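Local structure of alpha-fucosidase GH29 (Fusarium graminearum, 4PSR) at residues 374-379 with 406-411; 51-56 with 178-183. The protein hydrolyses alpha-L-fucosides as a GH29 glycoside hydrolase and probably releases alpha-1,6-linked fucose from the reducing-end N-acetylglucosamine of glycoprotein glycans. All coordinates share one frame; numbering follows the deposited sequence.

Contact 1. Residues 374-379 with 406-411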
ATOM      1  N   TYR A 374     -10.809   1.130 -10.213  1.00 10.70           N
ATOM      2  CA  TYR A 374     -11.520   1.921  -9.221  1.00  9.84           C
ATOM      3  C   TYR A 374     -12.855   1.302  -8.900  1.00 10.85           C
ATOM      4  O   TYR A 374     -13.543   0.767  -9.779  1.00 12.72           O
ATOM      5  CB  TYR A 374     -11.774   3.308  -9.747  1.00 11.69           C
ATOM      6  CG  TYR A 374     -10.542   4.061 -10.197  1.00 10.08           C
ATOM      7  CD1 TYR A 374      -9.546   4.445  -9.307  1.00 11.93           C
ATOM      8  CD2 TYR A 374     -10.433   4.487 -11.511  1.00 10.42           C
ATOM      9  CE1 TYR A 374      -8.447   5.202  -9.742  1.00 11.67           C
ATOM     10  CE2 TYR A 374      -9.361   5.217 -11.964  1.00 11.97           C
ATOM     11  CZ  TYR A 374      -8.378   5.606 -11.073  1.00 12.20           C
ATOM     12  OH  TYR A 374      -7.331   6.358 -11.516  1.00 12.70           O
ATOM     13  N   ASP A 375     -13.227   1.394  -7.628  1.00 11.08           N
ATOM     14  CA  ASP A 375     -14.567   1.008  -7.178  1.00 11.32           C
ATOM     15  C   ASP A 375     -14.846  -0.483  -7.290  1.00 13.43           C
ATOM     16  O   ASP A 375     -15.967  -0.903  -7.047  1.00 15.47           O
ATOM     17  CB  ASP A 375     -15.672   1.780  -7.952  1.00 12.88           C
ATOM     18  CG  ASP A 375     -15.523   3.282  -7.867  1.00 23.04           C
ATOM     19  OD1 ASP A 375     -14.844   3.809  -6.978  1.00 17.52           O
ATOM     20  OD2 ASP A 375     -16.071   3.959  -8.760  1.00 34.29           O
ATOM     21  N   THR A 376     -13.846  -1.298  -7.612  1.00 11.05           N
ATOM     22  CA  THR A 376     -14.009  -2.751  -7.676  1.00 10.82           C
ATOM     23  C   THR A 376     -13.580  -3.391  -6.349  1.00 10.92           C
ATOM     24  O   THR A 376     -13.065  -2.717  -5.457  1.00 10.86           O
ATOM     25  CB  THR A 376     -13.177  -3.408  -8.815  1.00 11.49           C
ATOM     26  OG1 THR A 376     -11.760  -3.324  -8.536  1.00 11.43           O
ATOM     27  CG2 THR A 376     -13.480  -2.801 -10.186  1.00 11.64           C
ATOM     28  N   ARG A 377     -13.833  -4.677  -6.222  1.00  9.85           N
ATOM     29  CA  ARG A 377     -13.355  -5.462  -5.104  1.00 10.95           C
ATOM     30  C   ARG A 377     -12.718  -6.739  -5.644  1.00 11.01           C
ATOM     31  O   ARG A 377     -13.001  -7.204  -6.769  1.00 11.66           O
ATOM     32  CB  ARG A 377     -14.519  -5.831  -4.179  1.00 12.07           C
ATOM     33  CG  ARG A 377     -15.231  -4.653  -3.509  1.00 13.31           C
ATOM     34  CD  ARG A 377     -14.306  -3.947  -2.524  1.00 11.84           C
ATOM     35  NE  ARG A 377     -14.972  -2.830  -1.836  1.00 13.52           N
ATOM     36  CZ  ARG A 377     -14.995  -1.574  -2.266  1.00 12.72           C
ATOM     37  NH1 ARG A 377     -14.388  -1.191  -3.380  1.00 12.50           N
ATOM     38  NH2 ARG A 377     -15.636  -0.644  -1.573  1.00 12.47           N
ATOM     39  N   ALA A 378     -11.879  -7.347  -4.825  1.00 11.46           N
ATOM     40  CA  ALA A 378     -11.249  -8.589  -5.173  1.00 11.32           C
ATOM     41  C   ALA A 378     -12.289  -9.686  -5.337  1.00 12.79           C
ATOM     42  O   ALA A 378     -13.349  -9.678  -4.685  1.00 13.48           O
ATOM     43  CB  ALA A 378     -10.255  -8.965  -4.063  1.00 11.67           C
ATOM     44  N   TRP A 379     -11.977 -10.635  -6.206  1.00 11.64           N
ATOM     45  CA  TRP A 379     -12.765 -11.860  -6.346  1.00 11.83           C
ATOM     46  C   TRP A 379     -12.320 -12.801  -5.211  1.00 13.97           C
ATOM     47  O   TRP A 379     -11.709 -12.334  -4.267  1.00 16.35           O
ATOM     48  CB  TRP A 379     -12.507 -12.470  -7.713  1.00 13.34           C
ATOM     49  CG  TRP A 379     -13.540 -13.453  -8.183  1.00 13.57           C
ATOM     50  CD1 TRP A 379     -14.860 -13.489  -7.837  1.00 17.49           C
ATOM     51  CD2 TRP A 379     -13.336 -14.516  -9.118  1.00 12.70           C
ATOM     52  NE1 TRP A 379     -15.491 -14.525  -8.503  1.00 17.22           N
ATOM     53  CE2 TRP A 379     -14.572 -15.181  -9.278  1.00 12.77           C
ATOM     54  CE3 TRP A 379     -12.219 -14.996  -9.801  1.00 14.60           C
ATOM     55  CZ2 TRP A 379     -14.725 -16.273 -10.118  1.00 15.51           C
ATOM     56  CZ3 TRP A 379     -12.379 -16.081 -10.659  1.00 14.76           C
ATOM     57  CH2 TRP A 379     -13.633 -16.708 -10.797  1.00 14.14           C
ATOM     58  N   ARG A 406      -5.291 -11.194 -13.998  1.00 11.04           N
ATOM     59  CA  ARG A 406      -5.678 -10.738 -12.655  1.00 11.02           C
ATOM     60  C   ARG A 406      -7.176 -10.419 -12.673  1.00 11.60           C
ATOM     61  O   ARG A 406      -7.698  -9.845 -13.638  1.00 11.98           O
ATOM     62  CB  ARG A 406      -4.879  -9.511 -12.226  1.00 11.72           C
ATOM     63  CG  ARG A 406      -3.372  -9.788 -12.070  1.00 11.11           C
ATOM     64  CD  ARG A 406      -3.106 -10.771 -10.957  1.00 10.35           C
ATOM     65  NE  ARG A 406      -1.680 -11.023 -10.724  1.00 12.22           N
ATOM     66  CZ  ARG A 406      -0.962 -11.934 -11.360  1.00 14.12           C
ATOM     67  NH1 ARG A 406      -1.483 -12.700 -12.304  1.00 13.19           N
ATOM     68  NH2 ARG A 406       0.320 -12.082 -11.050  1.00 13.12           N
ATOM     69  N   PHE A 407      -7.866 -10.790 -11.615  1.00 11.02           N
ATOM     70  CA  PHE A 407      -9.315 -10.639 -11.533  1.00 10.51           C
ATOM     71  C   PHE A 407      -9.705  -9.470 -10.625  1.00 12.06           C
ATOM     72  O   PHE A 407      -9.069  -9.233  -9.582  1.00 11.41           O
ATOM     73  CB  PHE A 407      -9.924 -11.904 -10.927  1.00 11.71           C
ATOM     74  CG  PHE A 407      -9.694 -13.159 -11.729  1.00 11.01           C
ATOM     75  CD1 PHE A 407     -10.279 -13.319 -12.991  1.00 14.21           C
ATOM     76  CD2 PHE A 407      -8.952 -14.186 -11.204  1.00 12.49           C
ATOM     77  CE1 PHE A 407     -10.092 -14.499 -13.701  1.00 13.95           C
ATOM     78  CE2 PHE A 407      -8.755 -15.370 -11.924  1.00 14.26           C
ATOM     79  CZ  PHE A 407      -9.334 -15.524 -13.166  1.00 13.63           C
ATOM     80  N   THR A 408     -10.786  -8.784 -10.969  1.00 12.50           N
ATOM     81  CA  THR A 408     -11.464  -7.872 -10.051  1.00  9.56           C
ATOM     82  C   THR A 408     -12.961  -8.021 -10.351  1.00 13.42           C
ATOM     83  O   THR A 408     -13.325  -8.574 -11.400  1.00 13.11           O
ATOM     84  CB  THR A 408     -11.053  -6.406 -10.262  1.00 11.01           C
ATOM     85  OG1 THR A 408     -11.184  -6.079 -11.655  1.00 11.43           O
ATOM     86  CG2 THR A 408      -9.618  -6.123  -9.797  1.00 10.65           C
ATOM     87  N   ARG A 409     -13.833  -7.568  -9.458  1.00 11.94           N
ATOM     88  CA  ARG A 409     -15.271  -7.702  -9.714  1.00 13.21           C
ATOM     89  C   ARG A 409     -16.020  -6.474  -9.239  1.00 13.25           C
ATOM     90  O   ARG A 409     -15.494  -5.677  -8.464  1.00 12.82           O
ATOM     91  CB  ARG A 409     -15.830  -9.013  -9.151  1.00 13.62           C
ATOM     92  CG  ARG A 409     -15.504  -9.321  -7.711  1.00 15.83           C
ATOM     93  CD  ARG A 409     -16.544  -8.761  -6.826  1.00 19.63           C
ATOM     94  NE  ARG A 409     -16.280  -8.947  -5.397  1.00 19.75           N
ATOM     95  CZ  ARG A 409     -17.064  -8.427  -4.461  1.00 19.28           C
ATOM     96  NH1 ARG A 409     -18.121  -7.723  -4.829  1.00 17.51           N
ATOM     97  NH2 ARG A 409     -16.786  -8.590  -3.175  1.00 24.32           N
ATOM     98  N   ASN A 410     -17.236  -6.276  -9.738  1.00 12.83           N
ATOM     99  CA  ASN A 410     -18.013  -5.101  -9.318  1.00 14.16           C
ATOM    100  C   ASN A 410     -18.686  -5.324  -7.962  1.00 12.65           C
ATOM    101  O   ASN A 410     -18.756  -6.437  -7.454  1.00 14.07           O
ATOM    102  CB  ASN A 410     -19.001  -4.658 -10.411  1.00 13.56           C
ATOM    103  CG  ASN A 410     -20.122  -5.650 -10.652  1.00 12.98           C
ATOM    104  OD1 ASN A 410     -20.155  -6.742 -10.102  1.00 14.68           O
ATOM    105  ND2 ASN A 410     -21.053  -5.255 -11.535  1.00 17.63           N
ATOM    106  N   LYS A 411     -19.165  -4.233  -7.381  1.00 14.28           N
ATOM    107  CA  LYS A 411     -19.849  -4.308  -6.072  1.00 15.27           C
ATOM    108  C   LYS A 411     -21.129  -5.128  -6.116  1.00 18.78           C
ATOM    109  O   LYS A 411     -21.479  -5.765  -5.130  1.00 20.23           O
ATOM    110  CB  LYS A 411     -20.161  -2.915  -5.516  1.00 15.47           C
ATOM    111  CG  LYS A 411     -18.903  -2.082  -5.227  1.00 16.35           C
ATOM    112  CD  LYS A 411     -19.247  -0.744  -4.620  1.00 15.39           C
ATOM    113  CE  LYS A 411     -17.975   0.043  -4.347  1.00 18.05           C
ATOM    114  NZ  LYS A 411     -18.251   1.358  -3.740  1.00 13.81           N
TER
HETATM  115  O   HOH W   1     -18.158  -1.795  -8.582  1.00 19.18           O
HETATM  116  O   HOH W   2     -13.628  -8.880  -2.111  1.00 19.00           O
HETATM  117  O   HOH W   3      -9.385 -10.709  -7.258  1.00 11.95           O
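Arg377 and Arg409 face each other in a single antiparallel bridge, a hydrogen-bonded pair: Arg377 N donates to Arg409 O (3.0 Å) and Arg409 N to Arg377 O (2.8 Å). The Arg409 side chain folds over CB of Arg377: with CG between the backbone N and the carbonyl carbon (chi1 51°) and a second bend at chi2, its guanidinium lays one face on that atom, 3.6 Å from CZ of Arg409. Its NE reaches Ala378 O (3.1 Å), approaching from above the carbonyl plane, while NH1 bonds Asn410 O nearly in the guanidinium plane; two backbone carbonyls thus fix the rotation of the group. Further along, Trp379 turns the edge of its six-membered ring onto the face of Phe407, a T-shaped pair with planes at 68° and CZ3 of Trp379 over the ring centre. A water joins Trp379 N to Phe407 O beside it. OG1 of Thr376 lies against CB of Thr408 (3.6 Å), its polar partner being Val373 O. CE of Lys411 covers one face of the Arg377 guanidinium, 3.7 Å from its NH2. Both cations have acidic partners on helix 22-27, Glu22 and Asp26 for Arg377 and Asp26 for Lys411, so these carboxylates probably offset the like charges and tie this loop-strand pair to helix 22-27 of the barrel domain.

Contact 2. Residues 51-56 with 178-183; sequences NMYEPD and GFFQWA
Two type I beta turns, Asn51 to Glu54 and Phe180 to Ala183, meet without a direct hydrogen bond, their backbones closest at Tyr53 and Trp182 (CA to CA 5.3 Å). Trp182 carries most of the contact. Glu54 runs alongside its indole, pointing the same way, with CG stacked 3.5 Å from the centroid of the six-membered ring and 12° off the normal. Its extended chain, CG anti to the backbone N (chi1 -175°), follows the indole, and a chi3 of 1° brings the carboxylate parallel to the ring plane. Asn51 ND2 steadies it through a 2.9 Å bond to Glu54 OE1, entering from above the carboxylate plane. Pro55 crosses the indole at about a right angle and sets CD over the five-membered ring, 3.8 Å from its centroid, while CG of Gln181 packs on the opposite face. Tyr53 is likewise sandwiched: Ala183 CA sits over one face, 3.8 Å from the ring centroid, and CE of Met52 lies over the other; its OH bonds Tyr75 N. The first turn starts at the end of helix 48-51, the second just after helix 175-179. CH-pi packing joins these TIM-barrel loops near the fucose site, where Phe179, in the same segment as Trp182, meets the sugar neighbours Trp47 and His127.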
ATOM      1  N   ASN A  51      23.386   6.860   7.992  1.00 12.68           N
ATOM      2  CA  ASN A  51      24.598   6.153   7.571  1.00 12.21           C
ATOM      3  C   ASN A  51      25.823   7.054   7.410  1.00 15.25           C
ATOM      4  O   ASN A  51      26.939   6.545   7.432  1.00 14.03           O
ATOM      5  CB  ASN A  51      24.347   5.346   6.290  1.00 12.55           C
ATOM      6  CG  ASN A  51      23.303   4.271   6.468  1.00 13.56           C
ATOM      7  OD1 ASN A  51      22.235   4.327   5.854  1.00 15.07           O
ATOM      8  ND2 ASN A  51      23.599   3.266   7.296  1.00 15.68           N
ATOM      9  N   MET A  52      25.652   8.361   7.251  1.00 12.98           N
ATOM     10  CA  MET A  52      26.784   9.271   7.158  1.00 11.73           C
ATOM     11  C   MET A  52      27.661   9.181   8.422  1.00 13.96           C
ATOM     12  O   MET A  52      28.844   9.543   8.380  1.00 13.92           O
ATOM     13  CB  MET A  52      26.321  10.722   6.924  1.00 12.85           C
ATOM     14  CG  MET A  52      25.427  11.291   8.028  1.00 12.31           C
ATOM     15  SD  MET A  52      25.126  13.070   7.876  1.00 13.65           S
ATOM     16  CE  MET A  52      26.594  13.735   8.679  1.00 15.61           C
ATOM     17  N   TYR A  53      27.076   8.754   9.530  1.00 13.07           N
ATOM     18  CA  TYR A  53      27.795   8.618  10.798  1.00 14.14           C
ATOM     19  C   TYR A  53      28.313   7.197  11.052  1.00 16.93           C
ATOM     20  O   TYR A  53      29.066   6.983  11.995  1.00 16.17           O
ATOM     21  CB  TYR A  53      26.883   8.966  11.951  1.00 14.53           C
ATOM     22  CG  TYR A  53      26.358  10.377  12.036  1.00 14.52           C
ATOM     23  CD1 TYR A  53      27.130  11.402  12.548  1.00 14.33           C
ATOM     24  CD2 TYR A  53      25.036  10.665  11.682  1.00 13.81           C
ATOM     25  CE1 TYR A  53      26.626  12.688  12.691  1.00 14.72           C
ATOM     26  CE2 TYR A  53      24.519  11.939  11.840  1.00 14.57           C
ATOM     27  CZ  TYR A  53      25.315  12.946  12.337  1.00 12.64           C
ATOM     28  OH  TYR A  53      24.793  14.227  12.511  1.00 13.95           O
ATOM     29  N   GLU A  54      27.872   6.231  10.268  1.00 13.56           N
ATOM     30  CA  GLU A  54      28.147   4.821  10.565  1.00 15.25           C
ATOM     31  C   GLU A  54      29.647   4.539  10.408  1.00 15.88           C
ATOM     32  O   GLU A  54      30.233   4.910   9.419  1.00 18.20           O
ATOM     33  CB  GLU A  54      27.353   3.920   9.623  1.00 15.76           C
ATOM     34  CG  GLU A  54      27.474   2.430   9.919  1.00 15.81           C
ATOM     35  CD  GLU A  54      26.743   1.590   8.909  1.00 20.57           C
ATOM     36  OE1 GLU A  54      26.155   2.164   7.967  1.00 19.86           O
ATOM     37  OE2 GLU A  54      26.742   0.350   9.064  1.00 26.47           O
ATOM     38  N   PRO A  55      30.257   3.857  11.392  1.00 15.36           N
ATOM     39  CA  PRO A  55      31.680   3.536  11.236  1.00 16.09           C
ATOM     40  C   PRO A  55      31.967   2.732   9.985  1.00 16.77           C
ATOM     41  O   PRO A  55      31.248   1.781   9.689  1.00 20.01           O
ATOM     42  CB  PRO A  55      31.992   2.717  12.506  1.00 16.99           C
ATOM     43  CG  PRO A  55      31.055   3.234  13.506  1.00 20.19           C
ATOM     44  CD  PRO A  55      29.773   3.588  12.753  1.00 15.97           C
ATOM     45  N   ASP A  56      33.006   3.143   9.265  1.00 18.62           N
ATOM     46  CA  ASP A  56      33.516   2.417   8.106  1.00 20.86           C
ATOM     47  C   ASP A  56      32.531   2.297   6.924  1.00 23.46           C
ATOM     48  O   ASP A  56      32.742   1.477   6.024  1.00 28.46           O
ATOM     49  CB  ASP A  56      33.977   1.014   8.538  1.00 27.47           C
ATOM     50  CG  ASP A  56      34.926   0.367   7.541  1.00 40.22           C
ATOM     51  OD1 ASP A  56      35.583   1.095   6.764  1.00 36.45           O
ATOM     52  OD2 ASP A  56      35.012  -0.878   7.544  1.00 48.56           O
ATOM     53  N   GLY A 178      16.877   4.375  17.314  1.00 11.63           N
ATOM     54  CA  GLY A 178      18.115   3.881  16.756  1.00 12.61           C
ATOM     55  C   GLY A 178      18.586   4.531  15.475  1.00 11.38           C
ATOM     56  O   GLY A 178      19.754   4.423  15.145  1.00 13.19           O
ATOM     57  N   PHE A 179      17.717   5.226  14.746  1.00 12.35           N
ATOM     58  CA  PHE A 179      18.150   5.785  13.461  1.00 11.40           C
ATOM     59  C   PHE A 179      19.454   6.556  13.561  1.00 10.07           C
ATOM     60  O   PHE A 179      20.343   6.388  12.736  1.00 11.12           O
ATOM     61  CB  PHE A 179      17.059   6.710  12.917  1.00 11.33           C
ATOM     62  CG  PHE A 179      17.299   7.216  11.503  1.00 10.25           C
ATOM     63  CD1 PHE A 179      17.184   6.377  10.410  1.00 13.11           C
ATOM     64  CD2 PHE A 179      17.583   8.555  11.284  1.00 11.87           C
ATOM     65  CE1 PHE A 179      17.357   6.847   9.111  1.00 12.11           C
ATOM     66  CE2 PHE A 179      17.749   9.030   9.985  1.00 11.97           C
ATOM     67  CZ  PHE A 179      17.642   8.174   8.916  1.00 10.88           C
ATOM     68  N   PHE A 180      19.541   7.420  14.570  1.00 13.30           N
ATOM     69  CA  PHE A 180      20.716   8.267  14.741  1.00 12.90           C
ATOM     70  C   PHE A 180      21.703   7.683  15.781  1.00 14.64           C
ATOM     71  O   PHE A 180      22.436   8.411  16.425  1.00 14.32           O
ATOM     72  CB  PHE A 180      20.281   9.672  15.152  1.00 12.70           C
ATOM     73  CG  PHE A 180      19.798  10.548  14.005  1.00 11.12           C
ATOM     74  CD1 PHE A 180      20.608  10.780  12.910  1.00 11.57           C
ATOM     75  CD2 PHE A 180      18.558  11.208  14.086  1.00 10.05           C
ATOM     76  CE1 PHE A 180      20.204  11.632  11.871  1.00 13.91           C
ATOM     77  CE2 PHE A 180      18.166  12.086  13.033  1.00 10.78           C
ATOM     78  CZ  PHE A 180      18.978  12.288  11.962  1.00 11.41           C
ATOM     79  N   GLN A 181      21.755   6.365  15.894  1.00 12.91           N
ATOM     80  CA  GLN A 181      22.602   5.741  16.937  1.00 12.94           C
ATOM     81  C   GLN A 181      24.083   6.109  16.821  1.00 16.20           C
ATOM     82  O   GLN A 181      24.794   6.090  17.835  1.00 15.36           O
ATOM     83  CB  GLN A 181      22.444   4.210  16.904  1.00 14.92           C
ATOM     84  CG  GLN A 181      23.007   3.520  15.695  1.00 13.94           C
ATOM     85  CD  GLN A 181      22.691   2.055  15.713  1.00 15.72           C
ATOM     86  OE1 GLN A 181      21.811   1.578  15.018  1.00 16.82           O
ATOM     87  NE2 GLN A 181      23.440   1.309  16.527  1.00 17.26           N
ATOM     88  N   TRP A 182      24.559   6.408  15.616  1.00 13.33           N
ATOM     89  CA  TRP A 182      25.983   6.708  15.410  1.00 12.48           C
ATOM     90  C   TRP A 182      26.346   8.203  15.471  1.00 13.91           C
ATOM     91  O   TRP A 182      27.526   8.562  15.321  1.00 16.63           O
ATOM     92  CB  TRP A 182      26.492   6.090  14.112  1.00 12.61           C
ATOM     93  CG  TRP A 182      26.346   4.574  14.077  1.00 14.40           C
ATOM     94  CD1 TRP A 182      26.871   3.689  14.998  1.00 17.76           C
ATOM     95  CD2 TRP A 182      25.633   3.773  13.125  1.00 14.50           C
ATOM     96  NE1 TRP A 182      26.541   2.401  14.663  1.00 18.01           N
ATOM     97  CE2 TRP A 182      25.788   2.416  13.514  1.00 16.50           C
ATOM     98  CE3 TRP A 182      24.888   4.056  11.983  1.00 14.73           C
ATOM     99  CZ2 TRP A 182      25.217   1.349  12.802  1.00 16.74           C
ATOM    100  CZ3 TRP A 182      24.321   2.973  11.258  1.00 16.00           C
ATOM    101  CH2 TRP A 182      24.476   1.641  11.695  1.00 17.50           C
ATOM    102  N   ALA A 183      25.343   9.075  15.628  1.00 14.21           N
ATOM    103  CA  ALA A 183      25.625  10.503  15.775  1.00 15.46           C
ATOM    104  C   ALA A 183      26.312  10.768  17.107  1.00 14.89           C
ATOM    105  O   ALA A 183      25.986  10.117  18.092  1.00 17.59           O
ATOM    106  CB  ALA A 183      24.344  11.336  15.678  1.00 13.26           C
TER
HETATM  107  O   HOH W   4      30.108   6.687  14.932  1.00 37.35           O

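Both segments of contact 2 precede those of contact 1 in the chain, and the two contacts lie on opposite sides of the molecular centre, 45 Å apart between centres and about 32 Å between nearest atoms. Contact 2 is wholly local to the catalytic TIM barrel: segment 51-56 lies between barrel strands 29-33 and 119-125, whereas 178-183 follows barrel strand 165-170; the side chain of Asn51 comes within about 9 Å of the bound fucose. Contact 1 instead pairs the connection after helix 353-369 with strand 405-409 of the antiparallel sheet in the C-terminal domain. One contact therefore joins two loops near the sugar, whereas the other marks the passage from barrel to beta domain, and they share no strand or helix.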